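Local coordinates for putative hemin storage protein (Bordetella bronchiseptica, PDB 6AU1) that cleaves deacetylated poly-beta-1,6-N-acetylglucosamine, a biofilm polysaccharide, through the glycoside hydrolase domain described here, one part of the longer PgaB (BpsB) protein, at residues R27-L32 with A79-T84; I33-D38 with I340-D345; S131-D136 with A177-W182; A189-D194 with Q199-G204. All coordinates share one frame; numbering follows the deposited sequence.

Overall arrangement
Four contacts show how one barrel-like fold solves the same packing problem with different chemistry. Contacts 1 and 2 share helix 22-39 and touch each other, their centres 11 Å apart; contacts 3 and 4, centres 15 Å apart, also touch, through Tyr179, Trp182 and Trp201, and lie on the opposite side of the chain's centre, with centres 41 to 47 Å from those of the first pair. Contact 1 is a buried meeting of two helices through aliphatic groups and one amide. Contact 2, partly buried, relies on an arginine gripping a backbone carbonyl of a loop. Contacts 3 and 4 are aromatic, the former partly buried between a turn and a helix, the latter buried between consecutive helices.

Contact 1 (R27-L32 with A79-T84); sequences RNLGQL and AWQLKT
With CG of Leu29 turned opposite its backbone nitrogen (chi1 179°), the leucine leans across to the second helix, where CG of Gln81 lies beside its own nitrogen (chi1 -68°) and a bend at chi2 carries the amide to meet it. The touching atom on the leucine side is a single methyl, CD2. It lies 3.8 Å from Gln81 NE2 and almost as close to CD and OE1 of the same amide, so the methyl meets the carboxamide group as a whole rather than one of its polar atoms. The two side chains pass each other at a slant, and the touch is one of van der Waals packing.

One turn further along, Leu32 also extends toward the partner helix, and its CD2 comes to 4.4 Å from CD2 of Leu82, a methyl-to-methyl approach with little overlap. The helix interface continues through Ile33 and Met36, which pack on Leu82; Ile33 rests on Gln81 as well, and so joins the two halves of the contact. Val90 of strand 89-94 supports Leu82 from the sheet. Helices 22-39 and 75-86 flank the parallel strands 8-12, 43-47 and 89-94, and their lateral packing is characteristic of the outer helical layer of a TIM-barrel-like glycoside hydrolase.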
loop_
_atom_site.group_PDB
_atom_site.type_symbol
_atom_site.label_atom_id
_atom_site.label_comp_id
_atom_site.label_asym_id
_atom_site.label_seq_id
_atom_site.Cartn_x
_atom_site.Cartn_y
_atom_site.Cartn_z
ATOM N N ARG A 27 24.128 4.628 -10.386
ATOM C CA ARG A 27 24.574 5.577 -9.368
ATOM C C ARG A 27 23.452 5.846 -8.368
ATOM O O ARG A 27 23.696 5.926 -7.163
ATOM C CB ARG A 27 25.058 6.878 -10.011
ATOM C CG ARG A 27 26.407 6.721 -10.704
ATOM C CD ARG A 27 26.998 8.060 -11.092
ATOM N NE ARG A 27 26.319 8.639 -12.244
ATOM C CZ ARG A 27 26.638 8.367 -13.505
ATOM N NH1 ARG A 27 27.623 7.516 -13.767
ATOM N NH2 ARG A 27 25.971 8.936 -14.503
ATOM N N ASN A 28 22.224 5.971 -8.875
ATOM C CA ASN A 28 21.054 6.139 -8.019
ATOM C C ASN A 28 20.928 4.981 -7.035
ATOM O O ASN A 28 20.783 5.182 -5.824
ATOM C CB ASN A 28 19.773 6.238 -8.860
ATOM C CG ASN A 28 19.716 7.499 -9.709
ATOM O OD1 ASN A 28 20.504 8.441 -9.522
ATOM N ND2 ASN A 28 18.766 7.531 -10.649
ATOM N N LEU A 29 20.984 3.764 -7.571
ATOM C CA LEU A 29 20.907 2.566 -6.744
ATOM C C LEU A 29 22.002 2.555 -5.682
ATOM O O LEU A 29 21.739 2.251 -4.520
ATOM C CB LEU A 29 20.998 1.307 -7.606
ATOM C CG LEU A 29 20.942 -0.019 -6.846
ATOM C CD1 LEU A 29 19.750 -0.043 -5.886
ATOM C CD2 LEU A 29 20.863 -1.164 -7.825
ATOM N N GLY A 30 23.225 2.900 -6.079
ATOM C CA GLY A 30 24.332 2.962 -5.140
ATOM C C GLY A 30 24.045 3.872 -3.953
ATOM O O GLY A 30 24.360 3.533 -2.812
ATOM N N GLN A 31 23.435 5.026 -4.215
ATOM C CA GLN A 31 23.124 5.975 -3.147
ATOM C C GLN A 31 22.079 5.407 -2.195
ATOM O O GLN A 31 22.157 5.611 -0.979
ATOM C CB GLN A 31 22.633 7.303 -3.720
ATOM C CG GLN A 31 23.725 8.145 -4.366
ATOM C CD GLN A 31 23.245 9.550 -4.691
ATOM O OE1 GLN A 31 22.306 9.732 -5.467
ATOM N NE2 GLN A 31 23.878 10.549 -4.083
ATOM N N LEU A 32 21.104 4.696 -2.753
ATOM C CA LEU A 32 20.076 4.064 -1.932
ATOM C C LEU A 32 20.693 3.014 -1.013
ATOM O O LEU A 32 20.453 3.016 0.201
ATOM C CB LEU A 32 18.991 3.432 -2.809
ATOM C CG LEU A 32 18.004 2.538 -2.059
ATOM C CD1 LEU A 32 17.165 3.358 -1.071
ATOM C CD2 LEU A 32 17.113 1.765 -3.029
ATOM N N ALA A 79 16.049 -5.468 -5.128
ATOM C CA ALA A 79 15.729 -6.319 -3.982
ATOM C C ALA A 79 16.954 -7.128 -3.556
ATOM O O ALA A 79 17.279 -7.193 -2.368
ATOM C CB ALA A 79 14.565 -7.247 -4.315
ATOM N N TRP A 80 17.652 -7.736 -4.516
ATOM C CA TRP A 80 18.830 -8.527 -4.147
ATOM C C TRP A 80 19.922 -7.656 -3.518
ATOM O O TRP A 80 20.589 -8.072 -2.564
ATOM C CB TRP A 80 19.403 -9.278 -5.368
ATOM C CG TRP A 80 18.796 -10.649 -5.584
ATOM C CD1 TRP A 80 18.178 -11.112 -6.720
ATOM C CD2 TRP A 80 18.731 -11.719 -4.630
ATOM N NE1 TRP A 80 17.753 -12.413 -6.531
ATOM C CE2 TRP A 80 18.077 -12.803 -5.257
ATOM C CE3 TRP A 80 19.177 -11.871 -3.312
ATOM C CZ2 TRP A 80 17.854 -14.016 -4.607
ATOM C CZ3 TRP A 80 18.949 -13.072 -2.670
ATOM C CH2 TRP A 80 18.297 -14.129 -3.319
ATOM N N GLN A 81 20.121 -6.452 -4.047
ATOM C CA GLN A 81 21.195 -5.615 -3.519
ATOM C C GLN A 81 20.851 -5.089 -2.135
ATOM O O GLN A 81 21.729 -5.007 -1.280
ATOM C CB GLN A 81 21.514 -4.460 -4.461
ATOM C CG GLN A 81 22.137 -4.932 -5.764
ATOM C CD GLN A 81 23.107 -3.935 -6.353
ATOM O OE1 GLN A 81 23.656 -3.090 -5.648
ATOM N NE2 GLN A 81 23.326 -4.030 -7.660
ATOM N N LEU A 82 19.586 -4.717 -1.923
ATOM C CA LEU A 82 19.140 -4.351 -0.579
ATOM C C LEU A 82 19.365 -5.493 0.410
ATOM O O LEU A 82 19.898 -5.277 1.507
ATOM C CB LEU A 82 17.663 -3.947 -0.593
ATOM C CG LEU A 82 17.397 -2.536 -1.115
ATOM C CD1 LEU A 82 15.903 -2.332 -1.286
ATOM C CD2 LEU A 82 17.972 -1.485 -0.162
ATOM N N LYS A 83 18.986 -6.710 0.018
ATOM C CA LYS A 83 19.130 -7.860 0.909
ATOM C C LYS A 83 20.588 -8.168 1.226
ATOM O O LYS A 83 20.954 -8.355 2.392
ATOM C CB LYS A 83 18.457 -9.105 0.310
ATOM C CG LYS A 83 16.932 -8.997 0.286
ATOM C CD LYS A 83 16.257 -10.282 -0.190
ATOM C CE LYS A 83 16.517 -11.452 0.758
ATOM N NZ LYS A 83 16.071 -11.190 2.159
ATOM N N THR A 84 21.423 -8.215 0.194
ATOM C CA THR A 84 22.786 -8.692 0.374
ATOM C C THR A 84 23.755 -7.610 0.838
ATOM O O THR A 84 24.678 -7.899 1.604
ATOM C CB THR A 84 23.326 -9.322 -0.924
ATOM O OG1 THR A 84 23.393 -8.328 -1.955
ATOM C CG2 THR A 84 22.409 -10.441 -1.369
#

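Contact 2 (I33-D38 with I340-D345); sequences IDRMKD and IANHPD
Arg35 reaches from helix 22-39 to the loop 340-345 and closes on a single backbone oxygen, that of Pro344. Both terminal nitrogens donate to it. Arg35 NH2 lies 2.8 Å from Pro344 O, with an N-H...O angle of 161°. NH1 is 3.2 Å from Pro344 O, at a more bent 136°. The acceptor lies in the guanidinium plane, so the group meets the carbonyl end-on. NH2 donates to a lone pair of the oxygen, in the carbonyl plane, whereas NH1 approaches nearly in line with the C=O bond. A bend at chi3 (61°) turns the guanidinium toward the loop.

This is the tight half of the contact. NH2 lies 3.5 Å from His343 C, the backbone nitrogen of His343 sits over one face of the guanidinium, and CD of Pro344, which follows a cis peptide bond, comes within 3.7 Å of NH2. Asp337 adds a salt bridge to NH2, and a carboxylate there would be expected to help fix the rotation of the group.

The loop links strand 332-335, the last of the parallel strands, to helix 346-353, so in this TIM-barrel-like domain the arginine ties a helix near the start of the chain to its closing portion. Asn342 and His343 together face Asp338 as a G1 beta bulge.

The other half is looser. The exposed Asn342 brings its CA to 3.4 Å from Arg35 NH1 but keeps its side chain farther off. A water bridges the two residues, accepting a weak bond from NH1 and donating to Asn342 O.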
loop_
_atom_site.group_PDB
_atom_site.type_symbol
_atom_site.label_atom_id
_atom_site.label_comp_id
_atom_site.label_asym_id
_atom_site.label_seq_id
_atom_site.Cartn_x
_atom_site.Cartn_y
_atom_site.Cartn_z
ATOM N N ILE A 33 21.501 2.128 -1.590
ATOM C CA ILE A 33 22.102 1.046 -0.827
ATOM C C ILE A 33 22.927 1.600 0.330
ATOM O O ILE A 33 22.840 1.102 1.457
ATOM C CB ILE A 33 22.997 0.142 -1.712
ATOM C CG1 ILE A 33 22.181 -0.507 -2.839
ATOM C CG2 ILE A 33 23.692 -0.914 -0.871
ATOM C CD1 ILE A 33 20.905 -1.217 -2.382
ATOM N N ASP A 34 23.713 2.639 0.059
ATOM C CA ASP A 34 24.539 3.247 1.104
ATOM C C ASP A 34 23.704 3.785 2.266
ATOM O O ASP A 34 24.069 3.616 3.432
ATOM C CB ASP A 34 25.401 4.374 0.537
ATOM C CG ASP A 34 26.541 3.861 -0.318
ATOM O OD1 ASP A 34 26.828 2.646 -0.262
ATOM O OD2 ASP A 34 27.154 4.674 -1.041
ATOM N N ARG A 35 22.599 4.449 1.944
ATOM C CA ARG A 35 21.726 5.001 2.972
ATOM C C ARG A 35 21.050 3.905 3.786
ATOM O O ARG A 35 20.932 4.017 5.005
ATOM C CB ARG A 35 20.661 5.906 2.346
ATOM C CG ARG A 35 21.175 7.272 1.944
ATOM C CD ARG A 35 20.145 7.997 1.074
ATOM N NE ARG A 35 18.873 8.230 1.759
ATOM C CZ ARG A 35 18.684 9.200 2.651
ATOM N NH1 ARG A 35 19.685 10.008 2.979
ATOM N NH2 ARG A 35 17.497 9.361 3.230
ATOM N N MET A 36 20.597 2.848 3.119
ATOM C CA MET A 36 19.929 1.769 3.844
ATOM C C MET A 36 20.907 0.965 4.704
ATOM O O MET A 36 20.551 0.509 5.794
ATOM C CB MET A 36 19.176 0.859 2.870
ATOM C CG MET A 36 18.009 1.564 2.144
ATOM S SD MET A 36 16.767 2.300 3.244
ATOM C CE MET A 36 17.280 4.014 3.313
ATOM N N LYS A 37 22.144 0.802 4.236
ATOM C CA LYS A 37 23.156 0.131 5.045
ATOM C C LYS A 37 23.394 0.938 6.318
ATOM O O LYS A 37 23.516 0.380 7.412
ATOM C CB LYS A 37 24.456 -0.050 4.244
ATOM C CG LYS A 37 25.600 -0.692 5.002
ATOM C CD LYS A 37 26.715 -1.147 4.052
ATOM C CE LYS A 37 27.099 -0.051 3.062
ATOM N NZ LYS A 37 28.254 -0.448 2.199
ATOM N N ASP A 38 23.402 2.259 6.172
ATOM C CA ASP A 38 23.664 3.174 7.277
ATOM C C ASP A 38 22.504 3.227 8.270
ATOM O O ASP A 38 22.699 3.214 9.488
ATOM C CB ASP A 38 23.950 4.572 6.718
ATOM C CG ASP A 38 24.326 5.571 7.791
ATOM O OD1 ASP A 38 24.842 5.151 8.849
ATOM O OD2 ASP A 38 24.114 6.782 7.568
ATOM N N ILE A 340 18.727 10.563 -3.493
ATOM C CA ILE A 340 19.589 11.438 -4.278
ATOM C C ILE A 340 19.808 12.788 -3.583
ATOM O O ILE A 340 20.894 13.365 -3.653
ATOM C CB ILE A 340 19.016 11.661 -5.688
ATOM C CG1 ILE A 340 18.871 10.321 -6.414
ATOM C CG2 ILE A 340 19.908 12.595 -6.493
ATOM C CD1 ILE A 340 18.552 10.452 -7.888
ATOM N N ALA A 341 18.785 13.289 -2.899
ATOM C CA ALA A 341 18.909 14.576 -2.209
ATOM C C ALA A 341 19.274 14.404 -0.736
ATOM O O ALA A 341 19.285 15.376 0.024
ATOM C CB ALA A 341 17.619 15.368 -2.335
ATOM N N ASN A 342 19.568 13.167 -0.345
ATOM C CA ASN A 342 19.890 12.829 1.038
ATOM C C ASN A 342 18.804 13.279 1.999
ATOM O O ASN A 342 19.081 13.871 3.045
ATOM C CB ASN A 342 21.236 13.439 1.440
ATOM C CG ASN A 342 22.377 12.937 0.578
ATOM O OD1 ASN A 342 23.126 13.723 -0.005
ATOM N ND2 ASN A 342 22.505 11.618 0.480
ATOM N N HIS A 343 17.558 13.007 1.633
ATOM C CA HIS A 343 16.450 13.329 2.500
ATOM C C HIS A 343 15.510 12.141 2.697
ATOM O O HIS A 343 15.092 11.521 1.728
ATOM C CB HIS A 343 15.660 14.509 1.972
ATOM C CG HIS A 343 14.662 15.004 2.958
ATOM N ND1 HIS A 343 13.450 14.378 3.154
ATOM C CD2 HIS A 343 14.728 16.002 3.871
ATOM C CE1 HIS A 343 12.794 14.996 4.118
ATOM N NE2 HIS A 343 13.546 15.986 4.569
ATOM N N PRO A 344 15.148 11.840 3.958
ATOM C CA PRO A 344 15.544 12.593 5.156
ATOM C C PRO A 344 17.019 12.422 5.501
ATOM O O PRO A 344 17.693 11.549 4.952
ATOM C CB PRO A 344 14.650 12.004 6.258
ATOM C CG PRO A 344 14.284 10.635 5.778
ATOM C CD PRO A 344 14.217 10.739 4.268
ATOM N N ASP A 345 17.511 13.278 6.387
ATOM C CA ASP A 345 18.900 13.248 6.820
ATOM C C ASP A 345 19.158 11.971 7.622
ATOM O O ASP A 345 18.640 11.804 8.730
ATOM C CB ASP A 345 19.203 14.503 7.644
ATOM C CG ASP A 345 20.652 14.578 8.125
ATOM O OD1 ASP A 345 21.413 13.597 8.004
ATOM O OD2 ASP A 345 21.020 15.642 8.649
HETATM O O HOH W 1 21.340 12.017 4.472
#

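Contact 3 (S131-D136 with A177-W182); sequences SPFHPD and ATYQGW
Phe133 can be followed outward from the turn that carries it to helix 173-181. CB points toward that helix, and with CG anti to the carbonyl carbon (chi1 -60°) the ring is delivered among three side chains. CD1 is the first atom to touch: it lies 3.5 Å from Thr178 OG1, which sits at the ring edge, and 3.7 Å from CB of the same threonine. The hydroxyl is bonded to Glu174 O one turn back, so its approach to the ring is a packing contact. CE1 comes next, 3.8 Å from the methyl CG2 of Thr178 and 4.2 Å from CZ2 of Trp182, also near the ring plane. At the tip, CZ stands 3.9 Å from Tyr179 CE1, while CE2 reaches the neighbourhood of Tyr179 OH.

Tyr179 directs its ring edge at the face of Phe133, a T-shaped pair with centroids 5.5 Å apart and planes at 78°. Its hydroxyl is held by Asp170 O, which probably helps to set the ring's tilt. At the Phe133 ring edge, Ser131 OG accepts from Phe133 N in an ST turn, and His134 ND1 caps Asp136 N at the start of the next helix. The turn thus sits at the N-terminal end of helix 135-151, facing helix 173-181, with Tyr208 of helix 195-223 stacked against Phe133.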
loop_
_atom_site.group_PDB
_atom_site.type_symbol
_atom_site.label_atom_id
_atom_site.label_comp_id
_atom_site.label_asym_id
_atom_site.label_seq_id
_atom_site.Cartn_x
_atom_site.Cartn_y
_atom_site.Cartn_z
ATOM N N SER A 131 -11.989 -4.639 -11.351
ATOM C CA SER A 131 -12.985 -5.219 -10.453
ATOM C C SER A 131 -12.589 -6.608 -9.968
ATOM O O SER A 131 -12.515 -7.545 -10.762
ATOM C CB SER A 131 -14.344 -5.312 -11.139
ATOM O OG SER A 131 -15.282 -5.927 -10.266
ATOM N N PRO A 132 -12.360 -6.763 -8.656
ATOM C CA PRO A 132 -11.996 -8.099 -8.170
ATOM C C PRO A 132 -13.196 -9.050 -8.162
ATOM O O PRO A 132 -13.034 -10.225 -7.843
ATOM C CB PRO A 132 -11.492 -7.828 -6.748
ATOM C CG PRO A 132 -12.289 -6.627 -6.316
ATOM C CD PRO A 132 -12.445 -5.776 -7.563
ATOM N N PHE A 133 -14.378 -8.544 -8.515
ATOM C CA PHE A 133 -15.563 -9.386 -8.671
ATOM C C PHE A 133 -15.664 -10.027 -10.062
ATOM O O PHE A 133 -16.444 -10.960 -10.261
ATOM C CB PHE A 133 -16.830 -8.563 -8.384
ATOM C CG PHE A 133 -16.867 -7.985 -6.998
ATOM C CD1 PHE A 133 -17.336 -8.742 -5.929
ATOM C CD2 PHE A 133 -16.421 -6.696 -6.756
ATOM C CE1 PHE A 133 -17.369 -8.220 -4.642
ATOM C CE2 PHE A 133 -16.449 -6.165 -5.475
ATOM C CZ PHE A 133 -16.921 -6.930 -4.417
ATOM N N HIS A 134 -14.889 -9.525 -11.022
ATOM C CA HIS A 134 -14.902 -10.073 -12.379
ATOM C C HIS A 134 -13.872 -11.197 -12.496
ATOM O O HIS A 134 -12.703 -10.999 -12.181
ATOM C CB HIS A 134 -14.606 -8.983 -13.409
ATOM C CG HIS A 134 -14.981 -9.364 -14.807
ATOM N ND1 HIS A 134 -14.275 -10.290 -15.545
ATOM C CD2 HIS A 134 -15.999 -8.948 -15.600
ATOM C CE1 HIS A 134 -14.840 -10.428 -16.731
ATOM N NE2 HIS A 134 -15.890 -9.627 -16.790
ATOM N N PRO A 135 -14.311 -12.387 -12.931
ATOM C CA PRO A 135 -13.413 -13.546 -12.993
ATOM C C PRO A 135 -12.177 -13.334 -13.870
ATOM O O PRO A 135 -11.123 -13.885 -13.539
ATOM C CB PRO A 135 -14.301 -14.657 -13.570
ATOM C CG PRO A 135 -15.496 -13.955 -14.149
ATOM C CD PRO A 135 -15.689 -12.733 -13.318
ATOM N N ASP A 136 -12.282 -12.560 -14.950
ATOM C CA ASP A 136 -11.109 -12.344 -15.807
ATOM C C ASP A 136 -10.120 -11.369 -15.163
ATOM O O ASP A 136 -8.906 -11.560 -15.251
ATOM C CB ASP A 136 -11.519 -11.841 -17.188
ATOM C CG ASP A 136 -12.316 -12.869 -17.968
ATOM O OD1 ASP A 136 -12.019 -14.076 -17.849
ATOM O OD2 ASP A 136 -13.243 -12.463 -18.690
ATOM N N ALA A 177 -23.975 -9.414 -8.611
ATOM C CA ALA A 177 -24.276 -10.839 -8.488
ATOM C C ALA A 177 -23.639 -11.415 -7.231
ATOM O O ALA A 177 -24.214 -12.292 -6.579
ATOM C CB ALA A 177 -23.807 -11.598 -9.724
ATOM N N THR A 178 -22.457 -10.912 -6.886
ATOM C CA THR A 178 -21.772 -11.355 -5.675
ATOM C C THR A 178 -22.534 -10.919 -4.416
ATOM O O THR A 178 -22.660 -11.695 -3.469
ATOM C CB THR A 178 -20.324 -10.825 -5.620
ATOM O OG1 THR A 178 -19.607 -11.281 -6.777
ATOM C CG2 THR A 178 -19.620 -11.318 -4.369
ATOM N N TYR A 179 -23.042 -9.685 -4.410
ATOM C CA TYR A 179 -23.813 -9.192 -3.267
ATOM C C TYR A 179 -25.071 -10.026 -3.073
ATOM O O TYR A 179 -25.493 -10.263 -1.945
ATOM C CB TYR A 179 -24.198 -7.716 -3.438
ATOM C CG TYR A 179 -23.046 -6.805 -3.793
ATOM C CD1 TYR A 179 -21.753 -7.067 -3.348
ATOM C CD2 TYR A 179 -23.252 -5.683 -4.588
ATOM C CE1 TYR A 179 -20.687 -6.225 -3.692
ATOM C CE2 TYR A 179 -22.203 -4.842 -4.935
ATOM C CZ TYR A 179 -20.931 -5.111 -4.486
ATOM O OH TYR A 179 -19.910 -4.258 -4.848
ATOM N N GLN A 180 -25.662 -10.468 -4.178
ATOM C CA GLN A 180 -26.865 -11.298 -4.124
ATOM C C GLN A 180 -26.520 -12.598 -3.407
ATOM O O GLN A 180 -27.297 -13.105 -2.588
ATOM C CB GLN A 180 -27.396 -11.550 -5.535
ATOM C CG GLN A 180 -28.736 -12.258 -5.611
ATOM C CD GLN A 180 -29.311 -12.225 -7.017
ATOM O OE1 GLN A 180 -28.575 -12.276 -8.003
ATOM N NE2 GLN A 180 -30.628 -12.123 -7.115
ATOM N N GLY A 181 -25.329 -13.110 -3.702
ATOM C CA GLY A 181 -24.793 -14.269 -3.018
ATOM C C GLY A 181 -24.631 -14.082 -1.520
ATOM O O GLY A 181 -24.665 -15.059 -0.772
ATOM N N TRP A 182 -24.463 -12.840 -1.073
ATOM C CA TRP A 182 -24.325 -12.558 0.354
ATOM C C TRP A 182 -25.681 -12.399 1.030
ATOM O O TRP A 182 -25.747 -12.157 2.231
ATOM C CB TRP A 182 -23.519 -11.278 0.606
ATOM C CG TRP A 182 -22.128 -11.230 0.031
ATOM C CD1 TRP A 182 -21.384 -12.273 -0.438
ATOM C CD2 TRP A 182 -21.321 -10.057 -0.126
ATOM N NE1 TRP A 182 -20.156 -11.820 -0.882
ATOM C CE2 TRP A 182 -20.095 -10.461 -0.704
ATOM C CE3 TRP A 182 -21.516 -8.704 0.168
ATOM C CZ2 TRP A 182 -19.069 -9.561 -0.989
ATOM C CZ3 TRP A 182 -20.503 -7.807 -0.124
ATOM C CH2 TRP A 182 -19.290 -8.238 -0.700
#

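Contact 4 (A189-D194 with Q199-G204); sequences AAIRAD and QQWSKG
Ile191 lays its CD1 methyl over the five-membered ring of Trp201, 4.0 Å from the ring centroid and only 7° off the ring normal, a well-formed CH-pi contact. The other branch, CG2, meets the root of the side chain: it presses on Trp201 CB at 3.5 Å and lies 3.7 Å from CE3 of the same indole. Between them the two branches follow the tryptophan from its CB out across the pyrrole and the near rim of the benzene ring. The isoleucine and the indole cross at about a right angle. With CG of Trp201 anti to the backbone nitrogen (chi1 -174°), the indole lies against Ile191.

Arg192 touches the benzene ring at CZ3. Its chain, folded at chi2 and chi3, brings CD to 3.9 Å from Trp201 CZ3, so it is an aliphatic carbon that meets the ring here. The guanidinium plane is only 8° from that of the indole, but the group lies past the indole's rim and does not stack on it; its NH1 is bonded to Asp167 O, a link that should help hold the chain in its folded form. This residue forms the more exposed border of a contact that is otherwise buried.

Trp201 has other neighbours too: Leu184 packs on it, Lys205 makes a cation-pi contact, and Tyr179 meets it edge-to-face. Helices 188-193 and 195-223 follow one another with hardly a break, Asp194 standing as N-cap of the second and bonding Lys196 N. The short helix folds back against the start of the long one, beside helix 173-181.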
loop_
_atom_site.group_PDB
_atom_site.type_symbol
_atom_site.label_atom_id
_atom_site.label_comp_id
_atom_site.label_asym_id
_atom_site.label_seq_id
_atom_site.Cartn_x
_atom_site.Cartn_y
_atom_site.Cartn_z
ATOM N N ALA A 189 -28.843 1.055 -4.654
ATOM C CA ALA A 189 -29.778 2.017 -4.065
ATOM C C ALA A 189 -30.569 1.384 -2.915
ATOM O O ALA A 189 -30.749 1.997 -1.856
ATOM C CB ALA A 189 -30.725 2.568 -5.126
ATOM N N ALA A 190 -31.035 0.154 -3.119
ATOM C CA ALA A 190 -31.812 -0.544 -2.097
ATOM C C ALA A 190 -30.960 -0.864 -0.863
ATOM O O ALA A 190 -31.422 -0.758 0.277
ATOM C CB ALA A 190 -32.417 -1.819 -2.677
ATOM N N ILE A 191 -29.716 -1.262 -1.095
ATOM C CA ILE A 191 -28.797 -1.522 -0.001
ATOM C C ILE A 191 -28.557 -0.251 0.816
ATOM O O ILE A 191 -28.671 -0.261 2.039
ATOM C CB ILE A 191 -27.453 -2.063 -0.525
ATOM C CG1 ILE A 191 -27.647 -3.466 -1.110
ATOM C CG2 ILE A 191 -26.424 -2.058 0.579
ATOM C CD1 ILE A 191 -26.419 -3.995 -1.854
ATOM N N ARG A 192 -28.236 0.845 0.133
ATOM C CA ARG A 192 -27.874 2.088 0.816
ATOM C C ARG A 192 -29.034 2.688 1.610
ATOM O O ARG A 192 -28.811 3.373 2.603
ATOM C CB ARG A 192 -27.361 3.126 -0.185
ATOM C CG ARG A 192 -25.966 2.816 -0.765
ATOM C CD ARG A 192 -24.851 3.130 0.232
ATOM N NE ARG A 192 -24.960 4.483 0.775
ATOM C CZ ARG A 192 -24.622 5.591 0.120
ATOM N NH1 ARG A 192 -24.144 5.527 -1.118
ATOM N NH2 ARG A 192 -24.768 6.772 0.707
ATOM N N ALA A 193 -30.262 2.424 1.172
ATOM C CA ALA A 193 -31.448 2.997 1.809
ATOM C C ALA A 193 -31.751 2.385 3.179
ATOM O O ALA A 193 -32.438 2.994 4.005
ATOM C CB ALA A 193 -32.661 2.838 0.891
ATOM N N ASP A 194 -31.256 1.175 3.408
ATOM C CA ASP A 194 -31.526 0.441 4.643
ATOM C C ASP A 194 -30.246 0.346 5.477
ATOM O O ASP A 194 -29.303 -0.344 5.095
ATOM C CB ASP A 194 -32.081 -0.950 4.304
ATOM C CG ASP A 194 -32.446 -1.777 5.531
ATOM O OD1 ASP A 194 -31.732 -1.743 6.559
ATOM O OD2 ASP A 194 -33.457 -2.498 5.452
ATOM N N GLN A 199 -24.730 -1.440 6.377
ATOM C CA GLN A 199 -23.673 -1.892 7.282
ATOM C C GLN A 199 -23.130 -3.262 6.875
ATOM O O GLN A 199 -21.917 -3.482 6.857
ATOM C CB GLN A 199 -24.198 -1.935 8.726
ATOM C CG GLN A 199 -23.412 -2.837 9.665
ATOM C CD GLN A 199 -22.055 -2.268 10.026
ATOM O OE1 GLN A 199 -21.785 -1.088 9.804
ATOM N NE2 GLN A 199 -21.189 -3.110 10.587
ATOM N N GLN A 200 -24.029 -4.182 6.547
ATOM C CA GLN A 200 -23.627 -5.530 6.145
ATOM C C GLN A 200 -22.836 -5.493 4.853
ATOM O O GLN A 200 -21.855 -6.228 4.678
ATOM C CB GLN A 200 -24.857 -6.427 5.980
ATOM C CG GLN A 200 -25.537 -6.761 7.294
ATOM C CD GLN A 200 -26.874 -7.438 7.084
ATOM O OE1 GLN A 200 -27.336 -7.580 5.950
ATOM N NE2 GLN A 200 -27.500 -7.864 8.173
ATOM N N TRP A 201 -23.271 -4.626 3.947
ATOM C CA TRP A 201 -22.617 -4.465 2.656
ATOM C C TRP A 201 -21.207 -3.899 2.820
ATOM O O TRP A 201 -20.251 -4.403 2.206
ATOM C CB TRP A 201 -23.468 -3.563 1.758
ATOM C CG TRP A 201 -22.966 -3.429 0.339
ATOM C CD1 TRP A 201 -22.632 -4.440 -0.515
ATOM C CD2 TRP A 201 -22.798 -2.209 -0.395
ATOM N NE1 TRP A 201 -22.240 -3.920 -1.730
ATOM C CE2 TRP A 201 -22.338 -2.554 -1.681
ATOM C CE3 TRP A 201 -22.998 -0.857 -0.087
ATOM C CZ2 TRP A 201 -22.062 -1.596 -2.662
ATOM C CZ3 TRP A 201 -22.713 0.099 -1.059
ATOM C CH2 TRP A 201 -22.259 -0.277 -2.331
ATOM N N SER A 202 -21.075 -2.863 3.648
ATOM C CA SER A 202 -19.765 -2.285 3.943
ATOM C C SER A 202 -18.803 -3.341 4.487
ATOM O O SER A 202 -17.689 -3.488 3.980
ATOM C CB SER A 202 -19.887 -1.129 4.939
ATOM O OG SER A 202 -18.604 -0.664 5.334
ATOM N N LYS A 203 -19.239 -4.087 5.499
ATOM C CA LYS A 203 -18.391 -5.117 6.104
ATOM C C LYS A 203 -18.068 -6.227 5.109
ATOM O O LYS A 203 -16.952 -6.753 5.095
ATOM C CB LYS A 203 -19.058 -5.699 7.348
ATOM C CG LYS A 203 -19.005 -4.765 8.547
ATOM C CD LYS A 203 -17.555 -4.500 8.948
ATOM C CE LYS A 203 -17.462 -3.668 10.218
ATOM N NZ LYS A 203 -16.046 -3.499 10.663
ATOM N N GLY A 204 -19.042 -6.570 4.269
ATOM C CA GLY A 204 -18.850 -7.586 3.251
ATOM C C GLY A 204 -17.771 -7.206 2.247
ATOM O O GLY A 204 -16.931 -8.037 1.870
#